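PDB 4GVO: Lmo2349 protein from Listeria monocytogenes, which probably binds L-cystine or a related amino acid outside the cell and delivers it to an ABC transporter, as family 3 solute-binding proteins do. Local coordinates for residues Thr10-Thr15 with Lys52-Asp57; Lys40-Arg45 with Gln218-Asp223; Pro98-Val103 with Gly190-Asn195. All coordinates share one frame; numbering follows the deposited sequence. Where two conformers were deposited one is given.

Interaction 1 of 3, residues Thr10-Thr15 with Lys52-Asp57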
loop_
_atom_site.group_PDB
_atom_site.type_symbol
_atom_site.label_atom_id
_atom_site.label_comp_id
_atom_site.label_asym_id
_atom_site.label_seq_id
_atom_site.Cartn_x
_atom_site.Cartn_y
_atom_site.Cartn_z
ATOM N N THR A 10 -14.758 0.275 -20.947
ATOM C CA THR A 10 -14.000 1.207 -20.092
ATOM C C THR A 10 -14.047 0.721 -18.662
ATOM O O THR A 10 -15.109 0.440 -18.116
ATOM C CB THR A 10 -14.556 2.640 -20.174
ATOM O OG1 THR A 10 -14.474 3.057 -21.537
ATOM C CG2 THR A 10 -13.784 3.580 -19.291
ATOM N N ILE A 11 -12.867 0.647 -18.056
ATOM C CA ILE A 11 -12.692 0.202 -16.677
ATOM C C ILE A 11 -12.134 1.373 -15.907
ATOM O O ILE A 11 -11.139 1.941 -16.303
ATOM C CB ILE A 11 -11.682 -0.986 -16.617
ATOM C CG1 ILE A 11 -12.180 -2.162 -17.483
ATOM C CG2 ILE A 11 -11.413 -1.391 -15.190
ATOM C CD1 ILE A 11 -13.602 -2.642 -17.179
ATOM N N THR A 12 -12.789 1.720 -14.809
ATOM C CA THR A 12 -12.333 2.791 -13.936
ATOM C C THR A 12 -11.554 2.236 -12.755
ATOM O O THR A 12 -12.035 1.378 -12.024
ATOM C CB THR A 12 -13.501 3.657 -13.441
ATOM O OG1 THR A 12 -14.183 4.178 -14.606
ATOM C CG2 THR A 12 -13.033 4.827 -12.578
ATOM N N VAL A 13 -10.330 2.697 -12.643
ATOM C CA VAL A 13 -9.389 2.278 -11.608
ATOM C C VAL A 13 -9.239 3.362 -10.566
ATOM O O VAL A 13 -8.758 4.461 -10.862
ATOM C CB VAL A 13 -8.002 1.983 -12.249
ATOM C CG1 VAL A 13 -7.019 1.460 -11.204
ATOM C CG2 VAL A 13 -8.129 1.003 -13.422
ATOM N N GLY A 14 -9.626 3.073 -9.332
ATOM C CA GLY A 14 -9.367 3.971 -8.250
ATOM C C GLY A 14 -7.937 3.858 -7.775
ATOM O O GLY A 14 -7.440 2.756 -7.562
ATOM N N THR A 15 -7.305 5.004 -7.597
ATOM C CA THR A 15 -5.993 5.075 -6.999
ATOM C C THR A 15 -5.820 6.379 -6.259
ATOM O O THR A 15 -6.738 7.211 -6.233
ATOM C CB THR A 15 -4.905 4.821 -8.068
ATOM O OG1 THR A 15 -3.647 4.546 -7.422
ATOM C CG2 THR A 15 -4.741 5.999 -9.038
ATOM N N LYS A 52 -9.063 3.709 -17.242
ATOM C CA LYS A 52 -8.908 5.083 -16.872
ATOM C C LYS A 52 -8.857 5.201 -15.357
ATOM O O LYS A 52 -9.391 4.363 -14.669
ATOM C CB LYS A 52 -10.044 5.905 -17.396
ATOM C CG LYS A 52 -11.368 5.556 -16.857
ATOM C CD LYS A 52 -12.462 6.408 -17.493
ATOM C CE LYS A 52 -12.322 7.892 -17.167
ATOM N NZ LYS A 52 -13.439 8.674 -17.746
ATOM N N PHE A 53 -8.241 6.266 -14.859
ATOM C CA PHE A 53 -8.082 6.431 -13.439
ATOM C C PHE A 53 -9.093 7.419 -12.861
ATOM O O PHE A 53 -9.510 8.382 -13.506
ATOM C CB PHE A 53 -6.651 6.896 -13.122
ATOM C CG PHE A 53 -5.603 5.896 -13.502
ATOM C CD1 PHE A 53 -5.316 4.809 -12.681
ATOM C CD2 PHE A 53 -4.939 5.999 -14.718
ATOM C CE1 PHE A 53 -4.349 3.906 -13.045
ATOM C CE2 PHE A 53 -3.996 5.066 -15.093
ATOM C CZ PHE A 53 -3.700 4.025 -14.246
ATOM N N LYS A 54 -9.412 7.160 -11.591
ATOM C CA LYS A 54 -10.174 8.059 -10.742
ATOM C C LYS A 54 -9.393 8.184 -9.439
ATOM O O LYS A 54 -9.290 7.225 -8.676
ATOM C CB LYS A 54 -11.585 7.531 -10.479
ATOM C CG LYS A 54 -12.457 8.488 -9.682
ATOM C CD LYS A 54 -13.791 7.887 -9.259
ATOM C CE LYS A 54 -14.808 7.781 -10.373
ATOM N NZ LYS A 54 -15.483 9.083 -10.679
ATOM N N THR A 55 -8.798 9.364 -9.216
ATOM C CA THR A 55 -7.980 9.590 -8.040
ATOM C C THR A 55 -8.832 10.085 -6.889
ATOM O O THR A 55 -9.816 10.775 -7.079
ATOM C CB THR A 55 -6.826 10.546 -8.329
ATOM O OG1 THR A 55 -7.347 11.799 -8.779
ATOM C CG2 THR A 55 -5.895 9.945 -9.368
ATOM N N MET A 56 -8.436 9.668 -5.699
ATOM C CA MET A 56 -9.175 9.976 -4.466
ATOM C C MET A 56 -8.251 9.783 -3.288
ATOM O O MET A 56 -7.148 9.241 -3.433
ATOM C CB MET A 56 -10.484 9.170 -4.351
ATOM C CG MET A 56 -10.234 7.701 -4.230
ATOM S SD MET A 56 -11.738 6.768 -4.384
ATOM C CE MET A 56 -12.111 6.979 -6.144
ATOM N N ASP A 57 -8.699 10.209 -2.125
ATOM C CA ASP A 57 -8.003 9.863 -0.881
ATOM C C ASP A 57 -7.955 8.329 -0.757
ATOM O O ASP A 57 -8.957 7.640 -1.039
ATOM C CB ASP A 57 -8.735 10.412 0.328
ATOM C CG ASP A 57 -8.626 11.940 0.467
ATOM O OD1 ASP A 57 -7.560 12.523 0.136
ATOM O OD2 ASP A 57 -9.616 12.546 0.942
#

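Interaction 2 of 3, residues Lys40-Arg45 with Gln218-Asp223. With NA (sodium ion), chain D.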
loop_
_atom_site.group_PDB
_atom_site.type_symbol
_atom_site.label_atom_id
_atom_site.label_comp_id
_atom_site.label_asym_id
_atom_site.label_seq_id
_atom_site.Cartn_x
_atom_site.Cartn_y
_atom_site.Cartn_z
ATOM N N LYS A 40 -1.250 0.759 -16.596
ATOM C CA LYS A 40 -1.101 1.174 -17.999
ATOM C C LYS A 40 -0.519 0.058 -18.875
ATOM O O LYS A 40 -0.902 -0.118 -20.015
ATOM C CB LYS A 40 -0.274 2.462 -18.105
ATOM C CG LYS A 40 -0.967 3.693 -17.522
ATOM C CD LYS A 40 -0.156 4.968 -17.725
ATOM C CE LYS A 40 -0.942 6.218 -17.363
ATOM N NZ LYS A 40 -0.233 7.426 -17.891
ATOM N N GLU A 41 0.427 -0.687 -18.334
ATOM C CA GLU A 41 0.996 -1.841 -19.016
ATOM C C GLU A 41 -0.036 -2.947 -19.209
ATOM O O GLU A 41 -0.116 -3.561 -20.268
ATOM C CB GLU A 41 2.240 -2.333 -18.275
ATOM C CG GLU A 41 3.003 -3.411 -18.999
ATOM C CD GLU A 41 3.599 -2.931 -20.324
ATOM O OE1 GLU A 41 3.916 -1.728 -20.458
ATOM O OE2 GLU A 41 3.718 -3.764 -21.236
ATOM N N ILE A 42 -0.877 -3.179 -18.198
ATOM C CA ILE A 42 -1.957 -4.120 -18.309
ATOM C C ILE A 42 -2.947 -3.695 -19.391
ATOM O O ILE A 42 -3.352 -4.503 -20.238
ATOM C CB ILE A 42 -2.668 -4.280 -16.935
ATOM C CG1 ILE A 42 -1.779 -5.090 -16.015
ATOM C CG2 ILE A 42 -4.010 -4.929 -17.086
ATOM C CD1 ILE A 42 -2.171 -5.011 -14.555
ATOM N N ASP A 43 -3.303 -2.429 -19.406
ATOM C CA ASP A 43 -4.227 -1.896 -20.413
ATOM C C ASP A 43 -3.693 -2.165 -21.833
ATOM O O ASP A 43 -4.443 -2.600 -22.707
ATOM C CB ASP A 43 -4.413 -0.386 -20.151
ATOM C CG ASP A 43 -5.466 0.284 -21.010
ATOM O OD1 ASP A 43 -6.200 -0.372 -21.729
ATOM O OD2 ASP A 43 -5.637 1.507 -20.840
ATOM N N LYS A 44 -2.391 -1.961 -22.029
ATOM C CA LYS A 44 -1.783 -2.147 -23.324
ATOM C C LYS A 44 -1.976 -3.596 -23.831
ATOM O O LYS A 44 -2.120 -3.839 -25.040
ATOM C CB LYS A 44 -0.320 -1.703 -23.194
ATOM C CG LYS A 44 0.602 -1.966 -24.339
ATOM C CD LYS A 44 2.038 -1.704 -23.898
ATOM C CE LYS A 44 2.222 -0.298 -23.344
ATOM N NZ LYS A 44 3.562 -0.116 -22.670
ATOM N N ARG A 45 -1.988 -4.541 -22.897
ATOM C CA ARG A 45 -2.096 -5.928 -23.182
ATOM C C ARG A 45 -3.507 -6.477 -23.179
ATOM O O ARG A 45 -3.716 -7.693 -23.381
ATOM C CB ARG A 45 -1.184 -6.702 -22.215
ATOM C CG ARG A 45 0.253 -6.223 -22.345
ATOM C CD ARG A 45 1.189 -7.073 -21.544
ATOM N NE ARG A 45 2.529 -6.463 -21.502
ATOM C CZ ARG A 45 3.652 -7.149 -21.512
ATOM N NH1 ARG A 45 3.622 -8.481 -21.553
ATOM N NH2 ARG A 45 4.793 -6.524 -21.417
ATOM N N GLN A 218 0.436 -11.884 -15.745
ATOM C CA GLN A 218 1.337 -13.015 -15.917
ATOM C C GLN A 218 2.261 -12.794 -17.110
ATOM O O GLN A 218 3.422 -13.136 -17.060
ATOM C CB GLN A 218 0.546 -14.308 -16.117
ATOM C CG GLN A 218 1.433 -15.539 -16.047
ATOM C CD GLN A 218 2.055 -15.670 -14.657
ATOM O OE1 GLN A 218 1.336 -15.732 -13.658
ATOM N NE2 GLN A 218 3.375 -15.702 -14.584
ATOM N N SER A 219 1.742 -12.226 -18.198
ATOM C CA SER A 219 2.616 -11.948 -19.350
ATOM C C SER A 219 3.661 -10.876 -19.045
ATOM O O SER A 219 4.776 -10.926 -19.555
ATOM C CB SER A 219 1.802 -11.588 -20.597
ATOM O OG SER A 219 1.205 -10.324 -20.520
ATOM N N ILE A 220 3.318 -9.915 -18.199
ATOM C CA ILE A 220 4.239 -8.898 -17.717
ATOM C C ILE A 220 5.341 -9.495 -16.844
ATOM O O ILE A 220 6.494 -9.071 -16.907
ATOM C CB ILE A 220 3.429 -7.797 -17.009
ATOM C CG1 ILE A 220 2.591 -7.024 -18.049
ATOM C CG2 ILE A 220 4.289 -6.832 -16.191
ATOM C CD1 ILE A 220 1.445 -6.215 -17.448
ATOM N N ILE A 221 4.974 -10.447 -16.007
ATOM C CA ILE A 221 5.981 -11.217 -15.282
ATOM C C ILE A 221 6.875 -11.984 -16.257
ATOM O O ILE A 221 8.121 -11.929 -16.165
ATOM C CB ILE A 221 5.295 -12.149 -14.263
ATOM C CG1 ILE A 221 4.764 -11.310 -13.093
ATOM C CG2 ILE A 221 6.279 -13.257 -13.822
ATOM C CD1 ILE A 221 3.771 -12.068 -12.220
ATOM N N ASP A 222 6.255 -12.677 -17.179
ATOM C CA ASP A 222 6.949 -13.699 -17.976
ATOM C C ASP A 222 7.984 -13.091 -18.933
ATOM O O ASP A 222 9.012 -13.723 -19.230
ATOM C CB ASP A 222 5.976 -14.563 -18.766
ATOM C CG ASP A 222 5.162 -15.521 -17.892
ATOM O OD1 ASP A 222 5.437 -15.631 -16.698
ATOM O OD2 ASP A 222 4.220 -16.156 -18.391
ATOM N N ASP A 223 7.723 -11.868 -19.399
ATOM C CA ASP A 223 8.657 -11.193 -20.283
ATOM C C ASP A 223 9.686 -10.270 -19.610
ATOM O O ASP A 223 10.468 -9.617 -20.307
ATOM C CB ASP A 223 7.923 -10.525 -21.450
ATOM C CG ASP A 223 7.235 -9.228 -21.080
ATOM O OD1 ASP A 223 7.423 -8.748 -19.944
ATOM O OD2 ASP A 223 6.524 -8.693 -21.962
HETATM NA NA NA D . -6.585 -1.911 -23.279
HETATM O O HOH W 1 -5.998 -1.016 -25.300
#

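Interaction 3 of 3, residues Pro98-Val103 with Gly190-Asn195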
loop_
_atom_site.group_PDB
_atom_site.type_symbol
_atom_site.label_atom_id
_atom_site.label_comp_id
_atom_site.label_asym_id
_atom_site.label_seq_id
_atom_site.Cartn_x
_atom_site.Cartn_y
_atom_site.Cartn_z
ATOM N N PRO A 98 5.526 -6.543 3.613
ATOM C CA PRO A 98 5.716 -7.018 4.992
ATOM C C PRO A 98 5.742 -5.823 5.940
ATOM O O PRO A 98 6.463 -4.835 5.707
ATOM C CB PRO A 98 7.071 -7.728 4.952
ATOM C CG PRO A 98 7.769 -7.118 3.799
ATOM C CD PRO A 98 6.695 -6.838 2.787
ATOM N N LEU A 99 4.969 -5.874 7.013
ATOM C CA LEU A 99 4.820 -4.750 7.945
ATOM C C LEU A 99 5.636 -4.942 9.226
ATOM O O LEU A 99 5.648 -6.012 9.805
ATOM C CB LEU A 99 3.352 -4.597 8.348
ATOM C CG LEU A 99 2.401 -4.145 7.216
ATOM C CD1 LEU A 99 0.944 -4.119 7.735
ATOM C CD2 LEU A 99 2.839 -2.804 6.633
ATOM N N GLN A 100 6.275 -3.876 9.654
ATOM C CA GLN A 100 6.987 -3.801 10.909
ATOM C C GLN A 100 6.683 -2.486 11.598
ATOM O O GLN A 100 6.455 -1.470 10.917
ATOM C CB GLN A 100 8.514 -3.884 10.716
ATOM C CG GLN A 100 9.003 -5.287 10.379
ATOM C CD GLN A 100 10.430 -5.291 9.919
ATOM O OE1 GLN A 100 10.700 -5.026 8.781
ATOM N NE2 GLN A 100 11.365 -5.538 10.858
ATOM N N LEU A 101 6.743 -2.468 12.921
ATOM C CA LEU A 101 6.809 -1.204 13.635
ATOM C C LEU A 101 7.934 -0.368 13.068
ATOM O O LEU A 101 8.990 -0.870 12.703
ATOM C CB LEU A 101 7.015 -1.384 15.111
ATOM C CG LEU A 101 5.948 -2.148 15.889
ATOM C CD1 LEU A 101 6.341 -2.269 17.358
ATOM C CD2 LEU A 101 4.561 -1.503 15.726
ATOM N N THR A 102 7.679 0.932 12.996
ATOM C CA THR A 102 8.623 1.857 12.394
ATOM C C THR A 102 8.726 3.047 13.353
ATOM O O THR A 102 7.732 3.544 13.856
ATOM C CB THR A 102 8.120 2.263 11.007
ATOM O OG1 THR A 102 8.143 1.116 10.150
ATOM C CG2 THR A 102 9.012 3.357 10.391
ATOM N N VAL A 103 9.961 3.451 13.642
ATOM C CA VAL A 103 10.260 4.470 14.638
ATOM C C VAL A 103 11.294 5.462 14.102
ATOM O O VAL A 103 11.886 5.262 13.052
ATOM C CB VAL A 103 10.790 3.809 15.926
ATOM C CG1 VAL A 103 9.719 2.916 16.577
ATOM C CG2 VAL A 103 12.087 3.034 15.636
ATOM N N GLY A 190 11.881 -4.687 15.205
ATOM C CA GLY A 190 11.056 -5.768 15.661
ATOM C C GLY A 190 10.711 -6.759 14.579
ATOM O O GLY A 190 11.292 -6.793 13.469
ATOM N N ASP A 191 9.700 -7.550 14.899
ATOM C CA ASP A 191 9.322 -8.669 14.041
ATOM C C ASP A 191 8.361 -8.242 12.954
ATOM O O ASP A 191 7.677 -7.203 13.068
ATOM C CB ASP A 191 8.742 -9.783 14.876
ATOM C CG ASP A 191 9.789 -10.413 15.834
ATOM O OD1 ASP A 191 11.018 -10.324 15.546
ATOM O OD2 ASP A 191 9.348 -10.941 16.860
ATOM N N VAL A 192 8.314 -9.017 11.893
ATOM C CA VAL A 192 7.299 -8.816 10.858
ATOM C C VAL A 192 5.927 -9.205 11.421
ATOM O O VAL A 192 5.729 -10.327 11.887
ATOM C CB VAL A 192 7.653 -9.602 9.602
ATOM C CG1 VAL A 192 6.546 -9.534 8.532
ATOM C CG2 VAL A 192 8.957 -9.137 9.019
ATOM N N LEU A 193 5.004 -8.230 11.416
ATOM C CA LEU A 193 3.691 -8.351 12.017
ATOM C C LEU A 193 2.634 -8.824 11.045
ATOM O O LEU A 193 1.575 -9.264 11.483
ATOM C CB LEU A 193 3.272 -7.013 12.621
ATOM C CG LEU A 193 4.218 -6.406 13.687
ATOM C CD1 LEU A 193 3.733 -4.999 14.055
ATOM C CD2 LEU A 193 4.417 -7.322 14.894
ATOM N N SER A 194 2.916 -8.724 9.758
ATOM C CA SER A 194 2.019 -9.165 8.704
ATOM C C SER A 194 2.873 -9.304 7.448
ATOM O O SER A 194 3.755 -8.478 7.222
ATOM C CB SER A 194 0.932 -8.094 8.492
ATOM O OG SER A 194 0.097 -8.396 7.352
ATOM N N ASN A 195 2.581 -10.317 6.634
ATOM C CA ASN A 195 3.340 -10.568 5.417
ATOM C C ASN A 195 2.405 -10.840 4.219
ATOM O O ASN A 195 2.603 -11.794 3.470
ATOM C CB ASN A 195 4.343 -11.717 5.590
ATOM C CG ASN A 195 5.385 -11.743 4.485
ATOM O OD1 ASN A 195 5.634 -10.726 3.807
ATOM N ND2 ASN A 195 5.956 -12.899 4.256
HETATM O O HOH W 2 7.701 -4.831 14.324
#

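Interaction 1 of 3, residues Thr10-Thr15 with Lys52-Asp57
Thr-12 to Thr-15 pair in parallel with Lys-52 to Thr-55, residue for residue, and the two short strand axes approach to 4.5 Å with a twist of 35°. The ladder opens with Lys-52 N to Ile-11 O (2.9 Å), is continued by Val-13 N to Lys-52 O (2.8 Å) and Lys-54 N to Val-13 O (2.9 Å), and lengthens at Thr-15 N to Lys-54 O (3.2 Å). Met-56 N closes it on Thr-15 O with a more bent bond, 142° at the hydrogen, just past the last strand residue, Thr-55.

Side chains alternate between the two faces. On the face of Val-13, Phe-53 and Thr-15, the phenyl ring runs beside the valine and points the same way, its CD1 3.9 Å from Val-13 CB. Thr-15 CG2 meets the same CD1 obliquely. With chi1 at -165°, Thr-15 OG1 lies anti to the backbone N and reaches Ala-74 O, which leaves the methyl, CG2, on the side of Phe-53 CD1. On the other face the lysines contribute their aliphatic parts: Lys-52 CD lies 3.6 Å from Thr-10 CG2, and Lys-54 CB lies 3.7 Å from Thr-12 CG2.

This is the parallel strand pair of a beta-alpha-beta unit, helix 34-44 lying between the strands in sequence. That helix covers the Val-13 and Phe-53 face through Val-36 and Val-39, Leu-31 packs on Phe-53 and Thr-15, and strand 72-73 bonds along the other edge of strand 9-15 through Ile-72.

Interaction 2 of 3, residues Lys40-Arg45 with Gln218-Asp223
The ends of helices 34-44 and 207-222 come together with CA atoms no nearer than 7.8 Å, for Ile-42 and Ile-220, too far apart for the two backbones to touch, so the contact is built on side chains. Arg-45, where the backbone leaves helical angles, extends across to the other helix end. Its NH1 and NH2 both close on one oxygen, Asp-223 OD2, the NH2 bond being 2.8 Å long and using the syn lone pair. The carboxylate is turned 67° from the guanidinium plane, and NH1 meets OD2 from above the carboxylate plane; Asp-223 OD1 is hydrogen-bonded to Thr-225 OG1, at the start of helix 225-234.

Glu-41, one helical turn back, takes NE and NH2 side-on through OE2, both 3.0 Å away; in the conformer described, OE1 also accepts from Lys-44 NZ, extending the salt-bridge network to four residues. It joins two helix C-termini, the rotation of the guanidinium fixed by acceptors at its edges. Ile-220 CG1 lies over one guanidinium face, 3.5 Å from NE. Ile-220 CD1 continues to Glu-41 CG (3.6 Å) and Ile-42 CG1 (3.7 Å). Asp-43 binds the sodium ion through O and OD1, with Leu-46 and Tyr-49 completing the protein ligands.

Interaction 3 of 3, residues Pro98-Val103 with Gly190-Asn195
Gln-100 reaches across to Gly-190 and Val-192 with a side chain extended beyond CG. Its CB stays at the margin, 4.2 Å from Asp-191 O. With chi1 at -74°, CG stands anti to the carbonyl carbon and comes closer to Asp-191 O (3.6 Å), lying beside Val-192 CA and CG2. CD comes 3.9 Å from Gly-190 O, and NE2 ends the chain with a hydrogen bond to Gly-190 O (2.9 Å). That oxygen lies near the amide plane of Gln-100, whereas NE2 sits above the carbonyl plane of Gly-190.

Two backbone bonds accompany this reach: Leu-99 N to Ser-194 O (2.9 Å) and Leu-193 N to Leu-99 O (2.8 Å), both with 167° at the hydrogen. The strands diverge beyond them, their axes running at 119°, and a water spans the widening gap by donating to Asp-191 O and accepting from Leu-101 N. Pro-98 CB meets Val-192 CG1, and Leu-101 CD2 meets Leu-193 CD1 (4.0 Å). The contact borders the ligand pocket: the Leu-99 side chain, about 6 Å from the bound histidine and S-oxy cysteine, touches Glu-78, and Ser-194 touches Asn-128, both pocket residues.

The chain turns a corner at Gly-190, which has positive phi; strand 95-104 accordingly pairs with 191-202 near Leu-99 and with 186-189 farther along, at Val-189. Strand 168-170 bonds to it through Ser-170, and helix 128-139 packs on Leu-101, Leu-193 and Ser-194.

Interactions 1 and 3 reach the same mixed sheet on opposite sides of the chain's centre, their centres about 29 Å apart. The first is a regular parallel ladder, partly buried, with apolar packing beneath helix 34-44; the third is a surface contact of diverging strands, held by two backbone bonds, a glutamine and a water. Interaction 2, also partly buried, has no backbone-to-backbone bond across its segments and depends on charge pairing over a small apolar patch. It shares helix 34-44 with the surroundings of interaction 1, and in the conformer described Phe-53 CE2 packs on Lys-40 CE (4.0 Å). Interaction 3 is nested within the chain loop that interaction 2 closes.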